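Local coordinates for nucleoporin NUP159 (Saccharomyces cerevisiae, PDB 1XIP), which serves as a nuclear pore component whose N-terminal beta-propeller, the part in this structure, tethers the helicase Dbp5 to the pore for mRNA export, at residues A[161-175]-A[178-192]. Residues are numbered along the deposited sequence; the frame is centred on the assembly and turned at random.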
ATOM      1  N   LEU A 161      -7.391 -19.249  -5.257  1.00 37.01           N
ATOM      2  CA  LEU A 161      -6.127 -19.503  -4.580  1.00 36.14           C
ATOM      3  C   LEU A 161      -6.288 -19.961  -3.145  1.00 35.88           C
ATOM      4  O   LEU A 161      -5.734 -20.989  -2.757  1.00 35.98           O
ATOM      5  CB  LEU A 161      -5.219 -18.282  -4.634  1.00 36.21           C
ATOM      6  CG  LEU A 161      -4.788 -17.803  -6.015  1.00 35.83           C
ATOM      7  CD1 LEU A 161      -4.252 -16.403  -5.902  1.00 35.43           C
ATOM      8  CD2 LEU A 161      -3.758 -18.759  -6.643  1.00 35.59           C
ATOM      9  N   ALA A 162      -7.039 -19.201  -2.352  1.00 35.16           N
ATOM     10  CA  ALA A 162      -7.200 -19.522  -0.940  1.00 34.51           C
ATOM     11  C   ALA A 162      -8.524 -19.027  -0.405  1.00 34.22           C
ATOM     12  O   ALA A 162      -9.284 -18.373  -1.121  1.00 34.23           O
ATOM     13  CB  ALA A 162      -6.049 -18.956  -0.125  1.00 34.40           C
ATOM     14  N   GLN A 163      -8.797 -19.358   0.856  1.00 33.86           N
ATOM     15  CA  GLN A 163     -10.017 -18.937   1.534  1.00 33.51           C
ATOM     16  C   GLN A 163      -9.725 -18.422   2.929  1.00 32.78           C
ATOM     17  O   GLN A 163      -8.652 -18.697   3.491  1.00 32.42           O
ATOM     18  CB  GLN A 163     -10.986 -20.099   1.650  1.00 33.96           C
ATOM     19  CG  GLN A 163     -12.007 -20.170   0.551  1.00 34.85           C
ATOM     20  CD  GLN A 163     -12.129 -21.562  -0.001  1.00 35.34           C
ATOM     21  OE1 GLN A 163     -11.632 -21.844  -1.095  1.00 36.17           O
ATOM     22  NE2 GLN A 163     -12.767 -22.448   0.756  1.00 34.35           N
ATOM     23  N   ASN A 164     -10.695 -17.689   3.485  1.00 31.77           N
ATOM     24  CA  ASN A 164     -10.625 -17.175   4.852  1.00 30.92           C
ATOM     25  C   ASN A 164      -9.483 -16.197   5.085  1.00 30.15           C
ATOM     26  O   ASN A 164      -9.018 -16.036   6.213  1.00 30.37           O
ATOM     27  CB  ASN A 164     -10.532 -18.329   5.851  1.00 31.29           C
ATOM     28  CG  ASN A 164     -11.789 -19.160   5.891  1.00 31.40           C
ATOM     29  OD1 ASN A 164     -12.897 -18.620   5.947  1.00 31.48           O
ATOM     30  ND2 ASN A 164     -11.630 -20.480   5.870  1.00 32.21           N
ATOM     31  N   VAL A 165      -9.051 -15.550   4.003  1.00 28.84           N
ATOM     32  CA  VAL A 165      -7.946 -14.610   4.003  1.00 27.46           C
ATOM     33  C   VAL A 165      -8.489 -13.244   4.409  1.00 26.92           C
ATOM     34  O   VAL A 165      -9.585 -12.878   3.985  1.00 27.08           O
ATOM     35  CB  VAL A 165      -7.338 -14.501   2.561  1.00 27.59           C
ATOM     36  CG1 VAL A 165      -6.063 -13.609   2.524  1.00 26.46           C
ATOM     37  CG2 VAL A 165      -7.066 -15.878   1.981  1.00 26.58           C
ATOM     38  N   THR A 166      -7.735 -12.491   5.216  1.00 25.62           N
ATOM     39  CA  THR A 166      -8.131 -11.121   5.550  1.00 25.07           C
ATOM     40  C   THR A 166      -7.141 -10.094   5.016  1.00 24.48           C
ATOM     41  O   THR A 166      -7.484  -8.935   4.827  1.00 23.88           O
ATOM     42  CB  THR A 166      -8.358 -10.918   7.067  1.00 24.93           C
ATOM     43  OG1 THR A 166      -7.184 -11.284   7.784  1.00 25.27           O
ATOM     44  CG2 THR A 166      -9.410 -11.892   7.591  1.00 25.99           C
ATOM     45  N   SER A 167      -5.915 -10.545   4.783  1.00 23.88           N
ATOM     46  CA  SER A 167      -4.899  -9.755   4.125  1.00 23.35           C
ATOM     47  C   SER A 167      -3.948 -10.654   3.357  1.00 22.98           C
ATOM     48  O   SER A 167      -3.639 -11.757   3.777  1.00 23.17           O
ATOM     49  CB  SER A 167      -4.108  -8.917   5.144  1.00 23.45           C
ATOM     50  OG  SER A 167      -3.357  -7.903   4.480  1.00 22.63           O
ATOM     51  N   PHE A 168      -3.468 -10.166   2.233  1.00 22.85           N
ATOM     52  CA  PHE A 168      -2.453 -10.881   1.481  1.00 22.48           C
ATOM     53  C   PHE A 168      -1.394  -9.902   0.973  1.00 22.55           C
ATOM     54  O   PHE A 168      -1.610  -8.699   0.951  1.00 22.58           O
ATOM     55  CB  PHE A 168      -3.090 -11.658   0.326  1.00 22.04           C
ATOM     56  CG  PHE A 168      -3.407 -10.803  -0.885  1.00 21.52           C
ATOM     57  CD1 PHE A 168      -2.510 -10.721  -1.953  1.00 21.42           C
ATOM     58  CD2 PHE A 168      -4.607 -10.096  -0.963  1.00 20.59           C
ATOM     59  CE1 PHE A 168      -2.800  -9.941  -3.079  1.00 21.95           C
ATOM     60  CE2 PHE A 168      -4.914  -9.320  -2.081  1.00 20.21           C
ATOM     61  CZ  PHE A 168      -4.006  -9.237  -3.141  1.00 21.37           C
ATOM     62  N   ASP A 169      -0.248 -10.431   0.575  1.00 23.08           N
ATOM     63  CA  ASP A 169       0.772  -9.640  -0.108  1.00 23.92           C
ATOM     64  C   ASP A 169       1.473 -10.537  -1.126  1.00 23.77           C
ATOM     65  O   ASP A 169       1.582 -11.730  -0.904  1.00 24.09           O
ATOM     66  CB  ASP A 169       1.772  -9.069   0.909  1.00 23.73           C
ATOM     67  CG  ASP A 169       2.618  -7.943   0.338  1.00 25.80           C
ATOM     68  OD1 ASP A 169       2.314  -7.440  -0.787  1.00 28.75           O
ATOM     69  OD2 ASP A 169       3.616  -7.487   0.949  1.00 26.37           O
ATOM     70  N   VAL A 170       1.912  -9.968  -2.250  1.00 24.16           N
ATOM     71  CA  VAL A 170       2.729 -10.700  -3.221  1.00 24.09           C
ATOM     72  C   VAL A 170       3.953  -9.941  -3.635  1.00 24.72           C
ATOM     73  O   VAL A 170       3.958  -8.693  -3.665  1.00 24.59           O
ATOM     74  CB  VAL A 170       2.006 -10.998  -4.550  1.00 24.08           C
ATOM     75  CG1 VAL A 170       1.618 -12.456  -4.639  1.00 24.85           C
ATOM     76  CG2 VAL A 170       0.850 -10.073  -4.793  1.00 22.66           C
ATOM     77  N   THR A 171       4.990 -10.706  -3.971  1.00 25.06           N
ATOM     78  CA  THR A 171       6.114 -10.207  -4.742  1.00 25.81           C
ATOM     79  C   THR A 171       6.187 -11.030  -6.020  1.00 26.66           C
ATOM     80  O   THR A 171       5.321 -11.858  -6.283  1.00 27.29           O
ATOM     81  CB  THR A 171       7.426 -10.354  -3.959  1.00 25.92           C
ATOM     82  OG1 THR A 171       7.656 -11.748  -3.660  1.00 26.27           O
ATOM     83  CG2 THR A 171       7.333  -9.669  -2.594  1.00 24.85           C
ATOM     84  N   ASN A 172       7.235 -10.820  -6.799  1.00 27.38           N
ATOM     85  CA  ASN A 172       7.462 -11.627  -7.973  1.00 28.23           C
ATOM     86  C   ASN A 172       7.571 -13.132  -7.707  1.00 28.52           C
ATOM     87  O   ASN A 172       7.336 -13.931  -8.605  1.00 28.54           O
ATOM     88  CB  ASN A 172       8.706 -11.150  -8.696  1.00 28.32           C
ATOM     89  CG  ASN A 172       8.674 -11.500 -10.146  1.00 29.68           C
ATOM     90  OD1 ASN A 172       9.172 -12.554 -10.553  1.00 30.94           O
ATOM     91  ND2 ASN A 172       8.052 -10.640 -10.948  1.00 30.68           N
ATOM     92  N   SER A 173       7.920 -13.513  -6.476  1.00 29.16           N
ATOM     93  CA  SER A 173       8.242 -14.912  -6.173  1.00 29.31           C
ATOM     94  C   SER A 173       7.593 -15.485  -4.915  1.00 29.42           C
ATOM     95  O   SER A 173       7.697 -16.680  -4.660  1.00 29.10           O
ATOM     96  CB  SER A 173       9.754 -15.100  -6.114  1.00 29.41           C
ATOM     97  OG  SER A 173      10.328 -14.217  -5.175  1.00 30.42           O
ATOM     98  N   GLN A 174       6.905 -14.639  -4.146  1.00 30.01           N
ATOM     99  CA  GLN A 174       6.265 -15.072  -2.900  1.00 30.41           C
ATOM    100  C   GLN A 174       4.822 -14.574  -2.775  1.00 30.25           C
ATOM    101  O   GLN A 174       4.479 -13.525  -3.312  1.00 30.48           O
ATOM    102  CB  GLN A 174       7.085 -14.573  -1.725  1.00 30.74           C
ATOM    103  CG  GLN A 174       6.871 -15.307  -0.427  1.00 32.49           C
ATOM    104  CD  GLN A 174       7.698 -14.695   0.695  1.00 36.19           C
ATOM    105  OE1 GLN A 174       8.483 -13.759   0.456  1.00 37.03           O
ATOM    106  NE2 GLN A 174       7.542 -15.220   1.917  1.00 35.77           N
ATOM    107  N   LEU A 175       3.987 -15.341  -2.074  1.00 30.33           N
ATOM    108  CA  LEU A 175       2.620 -14.931  -1.716  1.00 30.45           C
ATOM    109  C   LEU A 175       2.356 -15.251  -0.253  1.00 30.21           C
ATOM    110  O   LEU A 175       2.411 -16.416   0.162  1.00 30.52           O
ATOM    111  CB  LEU A 175       1.571 -15.626  -2.608  1.00 30.58           C
ATOM    112  CG  LEU A 175       0.030 -15.442  -2.468  1.00 31.22           C
ATOM    113  CD1 LEU A 175      -0.425 -14.378  -1.501  1.00 32.88           C
ATOM    114  CD2 LEU A 175      -0.600 -15.160  -3.823  1.00 31.71           C
ATOM    115  N   LEU A 178      -2.732 -13.789   5.467  1.00 29.23           N
ATOM    116  CA  LEU A 178      -3.165 -13.694   6.859  1.00 28.92           C
ATOM    117  C   LEU A 178      -4.598 -14.203   6.950  1.00 29.25           C
ATOM    118  O   LEU A 178      -5.491 -13.686   6.263  1.00 29.10           O
ATOM    119  CB  LEU A 178      -3.128 -12.250   7.351  1.00 28.84           C
ATOM    120  CG  LEU A 178      -2.734 -11.948   8.812  1.00 29.29           C
ATOM    121  CD1 LEU A 178      -3.097 -10.522   9.202  1.00 27.02           C
ATOM    122  CD2 LEU A 178      -3.307 -12.948   9.825  1.00 28.36           C
ATOM    123  N   LEU A 179      -4.820 -15.194   7.811  1.00 29.05           N
ATOM    124  CA  LEU A 179      -6.131 -15.828   7.927  1.00 29.20           C
ATOM    125  C   LEU A 179      -6.977 -15.297   9.089  1.00 28.87           C
ATOM    126  O   LEU A 179      -6.451 -14.669   9.999  1.00 28.51           O
ATOM    127  CB  LEU A 179      -5.972 -17.352   8.022  1.00 29.30           C
ATOM    128  CG  LEU A 179      -5.347 -18.010   6.792  1.00 29.45           C
ATOM    129  CD1 LEU A 179      -5.165 -19.512   6.981  1.00 30.55           C
ATOM    130  CD2 LEU A 179      -6.215 -17.732   5.586  1.00 31.56           C
ATOM    131  N   LYS A 180      -8.288 -15.558   9.028  1.00 29.04           N
ATOM    132  CA  LYS A 180      -9.254 -15.203  10.096  1.00 29.51           C
ATOM    133  C   LYS A 180      -8.901 -15.730  11.492  1.00 29.74           C
ATOM    134  O   LYS A 180      -9.126 -15.046  12.493  1.00 29.74           O
ATOM    135  CB  LYS A 180     -10.656 -15.695   9.742  1.00 29.37           C
ATOM    136  CG  LYS A 180     -11.292 -14.992   8.584  1.00 29.95           C
ATOM    137  CD  LYS A 180     -12.697 -15.469   8.391  1.00 31.05           C
ATOM    138  CE  LYS A 180     -13.631 -14.315   8.131  1.00 33.32           C
ATOM    139  NZ  LYS A 180     -15.056 -14.782   8.194  1.00 35.14           N
ATOM    140  N   ASP A 181      -8.370 -16.951  11.555  1.00 30.03           N
ATOM    141  CA  ASP A 181      -7.895 -17.518  12.812  1.00 30.58           C
ATOM    142  C   ASP A 181      -6.567 -16.891  13.275  1.00 30.87           C
ATOM    143  O   ASP A 181      -6.004 -17.276  14.315  1.00 31.22           O
ATOM    144  CB  ASP A 181      -7.782 -19.043  12.705  1.00 30.67           C
ATOM    145  CG  ASP A 181      -6.636 -19.488  11.817  1.00 31.34           C
ATOM    146  OD1 ASP A 181      -6.450 -20.718  11.689  1.00 31.77           O
ATOM    147  OD2 ASP A 181      -5.870 -18.694  11.208  1.00 32.21           O
ATOM    148  N   ARG A 182      -6.075 -15.933  12.488  1.00 31.03           N
ATOM    149  CA  ARG A 182      -4.885 -15.141  12.811  1.00 30.77           C
ATOM    150  C   ARG A 182      -3.611 -15.926  12.575  1.00 30.48           C
ATOM    151  O   ARG A 182      -2.557 -15.588  13.101  1.00 30.40           O
ATOM    152  CB  ARG A 182      -4.943 -14.615  14.251  1.00 31.12           C
ATOM    153  CG  ARG A 182      -6.114 -13.665  14.552  1.00 31.38           C
ATOM    154  CD  ARG A 182      -5.878 -12.759  15.763  1.00 32.31           C
ATOM    155  NE  ARG A 182      -5.832 -13.510  17.020  1.00 31.76           N
ATOM    156  CZ  ARG A 182      -5.649 -12.962  18.213  1.00 32.57           C
ATOM    157  NH1 ARG A 182      -5.483 -11.655  18.328  1.00 33.11           N
ATOM    158  NH2 ARG A 182      -5.641 -13.725  19.299  1.00 33.97           N
ATOM    159  N   SER A 183      -3.705 -16.972  11.767  1.00 30.36           N
ATOM    160  CA  SER A 183      -2.515 -17.701  11.358  1.00 30.33           C
ATOM    161  C   SER A 183      -1.994 -17.211  10.003  1.00 30.29           C
ATOM    162  O   SER A 183      -2.696 -16.506   9.265  1.00 29.92           O
ATOM    163  CB  SER A 183      -2.771 -19.213  11.362  1.00 30.21           C
ATOM    164  OG  SER A 183      -3.424 -19.629  10.181  1.00 30.59           O
ATOM    165  N   PHE A 184      -0.757 -17.592   9.700  1.00 30.50           N
ATOM    166  CA  PHE A 184      -0.050 -17.137   8.516  1.00 30.70           C
ATOM    167  C   PHE A 184       0.324 -18.275   7.571  1.00 30.98           C
ATOM    168  O   PHE A 184       0.578 -19.409   7.994  1.00 31.22           O
ATOM    169  CB  PHE A 184       1.217 -16.424   8.935  1.00 30.83           C
ATOM    170  CG  PHE A 184       0.976 -15.154   9.665  1.00 30.59           C
ATOM    171  CD1 PHE A 184       1.076 -13.935   9.001  1.00 31.03           C
ATOM    172  CD2 PHE A 184       0.680 -15.162  11.020  1.00 30.22           C
ATOM    173  CE1 PHE A 184       0.862 -12.737   9.680  1.00 30.97           C
ATOM    174  CE2 PHE A 184       0.460 -13.982  11.706  1.00 31.05           C
ATOM    175  CZ  PHE A 184       0.547 -12.762  11.039  1.00 31.74           C
ATOM    176  N   GLN A 185       0.375 -17.957   6.289  1.00 31.14           N
ATOM    177  CA  GLN A 185       0.799 -18.912   5.289  1.00 31.47           C
ATOM    178  C   GLN A 185       1.611 -18.224   4.219  1.00 31.50           C
ATOM    179  O   GLN A 185       1.338 -17.089   3.847  1.00 31.63           O
ATOM    180  CB  GLN A 185      -0.402 -19.591   4.671  1.00 31.73           C
ATOM    181  CG  GLN A 185      -0.884 -20.795   5.444  1.00 32.46           C
ATOM    182  CD  GLN A 185      -2.061 -21.445   4.784  1.00 34.15           C
ATOM    183  OE1 GLN A 185      -2.217 -21.354   3.566  1.00 36.68           O
ATOM    184  NE2 GLN A 185      -2.908 -22.091   5.571  1.00 34.51           N
ATOM    185  N   SER A 186       2.613 -18.924   3.728  1.00 31.65           N
ATOM    186  CA  SER A 186       3.520 -18.378   2.752  1.00 32.17           C
ATOM    187  C   SER A 186       3.710 -19.384   1.647  1.00 32.69           C
ATOM    188  O   SER A 186       3.814 -20.573   1.901  1.00 32.96           O
ATOM    189  CB  SER A 186       4.855 -18.062   3.415  1.00 31.91           C
ATOM    190  OG  SER A 186       5.754 -17.487   2.495  1.00 32.61           O
ATOM    191  N   PHE A 187       3.742 -18.912   0.410  1.00 33.60           N
ATOM    192  CA  PHE A 187       3.883 -19.806  -0.736  1.00 34.05           C
ATOM    193  C   PHE A 187       4.969 -19.310  -1.657  1.00 34.84           C
ATOM    194  O   PHE A 187       5.159 -18.108  -1.816  1.00 35.29           O
ATOM    195  CB  PHE A 187       2.594 -19.865  -1.546  1.00 33.60           C
ATOM    196  CG  PHE A 187       1.366 -20.207  -0.747  1.00 33.70           C
ATOM    197  CD1 PHE A 187       0.795 -21.478  -0.838  1.00 33.80           C
ATOM    198  CD2 PHE A 187       0.741 -19.248   0.047  1.00 33.10           C
ATOM    199  CE1 PHE A 187      -0.349 -21.795  -0.127  1.00 33.53           C
ATOM    200  CE2 PHE A 187      -0.399 -19.557   0.760  1.00 32.60           C
ATOM    201  CZ  PHE A 187      -0.946 -20.831   0.674  1.00 33.54           C
ATOM    202  N   ALA A 188       5.670 -20.233  -2.288  1.00 35.79           N
ATOM    203  CA  ALA A 188       6.457 -19.881  -3.456  1.00 36.54           C
ATOM    204  C   ALA A 188       5.473 -19.561  -4.586  1.00 37.16           C
ATOM    205  O   ALA A 188       4.483 -20.279  -4.780  1.00 36.87           O
ATOM    206  CB  ALA A 188       7.364 -21.008  -3.835  1.00 36.43           C
ATOM    207  N   TRP A 189       5.737 -18.466  -5.298  1.00 37.97           N
ATOM    208  CA  TRP A 189       4.847 -17.971  -6.341  1.00 39.02           C
ATOM    209  C   TRP A 189       5.549 -17.839  -7.718  1.00 40.26           C
ATOM    210  O   TRP A 189       6.606 -17.201  -7.839  1.00 40.12           O
ATOM    211  CB  TRP A 189       4.246 -16.627  -5.912  1.00 38.61           C
ATOM    212  CG  TRP A 189       3.411 -15.997  -6.971  1.00 38.09           C
ATOM    213  CD1 TRP A 189       3.836 -15.142  -7.950  1.00 37.50           C
ATOM    214  CD2 TRP A 189       2.011 -16.188  -7.185  1.00 37.10           C
ATOM    215  NE1 TRP A 189       2.784 -14.791  -8.761  1.00 38.24           N
ATOM    216  CE2 TRP A 189       1.651 -15.419  -8.314  1.00 37.70           C
ATOM    217  CE3 TRP A 189       1.021 -16.938  -6.540  1.00 36.60           C
ATOM    218  CZ2 TRP A 189       0.336 -15.369  -8.805  1.00 37.03           C
ATOM    219  CZ3 TRP A 189      -0.273 -16.894  -7.024  1.00 36.74           C
ATOM    220  CH2 TRP A 189      -0.607 -16.109  -8.147  1.00 37.71           C
ATOM    221  N   ARG A 190       4.942 -18.427  -8.749  1.00 41.84           N
ATOM    222  CA  ARG A 190       5.474 -18.356 -10.116  1.00 43.36           C
ATOM    223  C   ARG A 190       4.369 -18.286 -11.171  1.00 44.40           C
ATOM    224  O   ARG A 190       3.813 -19.326 -11.560  1.00 44.46           O
ATOM    225  CB  ARG A 190       6.367 -19.570 -10.404  1.00 43.55           C
ATOM    226  CG  ARG A 190       7.838 -19.246 -10.544  1.00 43.66           C
ATOM    227  CD  ARG A 190       8.329 -19.185 -11.967  1.00 42.86           C
ATOM    228  NE  ARG A 190       9.387 -18.189 -12.103  1.00 43.01           N
ATOM    229  CZ  ARG A 190      10.297 -18.185 -13.066  1.00 42.57           C
ATOM    230  NH1 ARG A 190      10.286 -19.128 -13.994  1.00 42.54           N
ATOM    231  NH2 ARG A 190      11.222 -17.232 -13.102  1.00 42.47           N
ATOM    232  N   ASN A 191       4.056 -17.070 -11.632  1.00 45.66           N
ATOM    233  CA  ASN A 191       3.090 -16.862 -12.724  1.00 46.83           C
ATOM    234  C   ASN A 191       1.739 -17.607 -12.553  1.00 47.90           C
ATOM    235  O   ASN A 191       1.330 -18.387 -13.424  1.00 47.98           O
ATOM    236  CB  ASN A 191       3.742 -17.186 -14.076  1.00 46.61           C
ATOM    237  CG  ASN A 191       2.890 -16.764 -15.265  1.00 46.77           C
ATOM    238  OD1 ASN A 191       2.382 -15.640 -15.326  1.00 47.70           O
ATOM    239  ND2 ASN A 191       2.747 -17.663 -16.232  1.00 46.33           N
ATOM    240  N   GLY A 192       1.059 -17.353 -11.432  1.00 49.07           N
ATOM    241  CA  GLY A 192      -0.238 -17.961 -11.156  1.00 50.40           C
ATOM    242  C   GLY A 192      -0.160 -19.253 -10.358  1.00 51.36           C
ATOM    243  O   GLY A 192      -1.165 -19.726  -9.816  1.00 51.48           O
TER
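Thr166 N donates to Leu178 O at 2.7 Å and almost straight (174° at the hydrogen), while the return bond from Leu178 N to Ser167 O measures 2.8 Å. Thr166 and Ser167 together face the single residue Leu178, which defines a classic beta bulge at the corner where the chain leaves one sheet for the next. Just beyond it, Lys180 N, in the type I turn 179-182, bonds to Asn164 O.

At the other end, Leu175 and Phe187 form an antiparallel hydrogen-bonded pair, and Trp189 N reaches Ser173 O from well above the carbonyl plane. Gln174 supplies a nearly straight side-chain bond: its CG stands anti to the backbone N (chi1 -159°) and the chain runs on extended, carrying NE2 to Ser186 OG at 2.9 Å, with the hydroxyl oxygen in the amide plane. A leucine here would probably leave Ser186 OG without this donor and also cost the weak bond from NE2 to Pro224 O.

Packing centres on Trp189. Leu175 CD2 approaches Trp189 CE3 obliquely at 3.6 Å, and Leu161 CD2 lies at the edge of the Trp189 ring, 4.0 Å from CZ3. Within 178-192 itself, Gly192 N lies over one face of the Trp189 ring, 3.3 Å above the plane and offset toward the rim. Near the bulge, Leu179 CD2 lies 4.1 Å from Val165 CG2.

Strands 167-170, 174-179 and 184-190 are consecutive members of a four-stranded antiparallel propeller blade completed by 193-200. Leu161 and Val165 belong to the preceding blade, where they touch strand 147-152, whereas Gln174 and Leu178 pack against strand 215-221 of the following sheet.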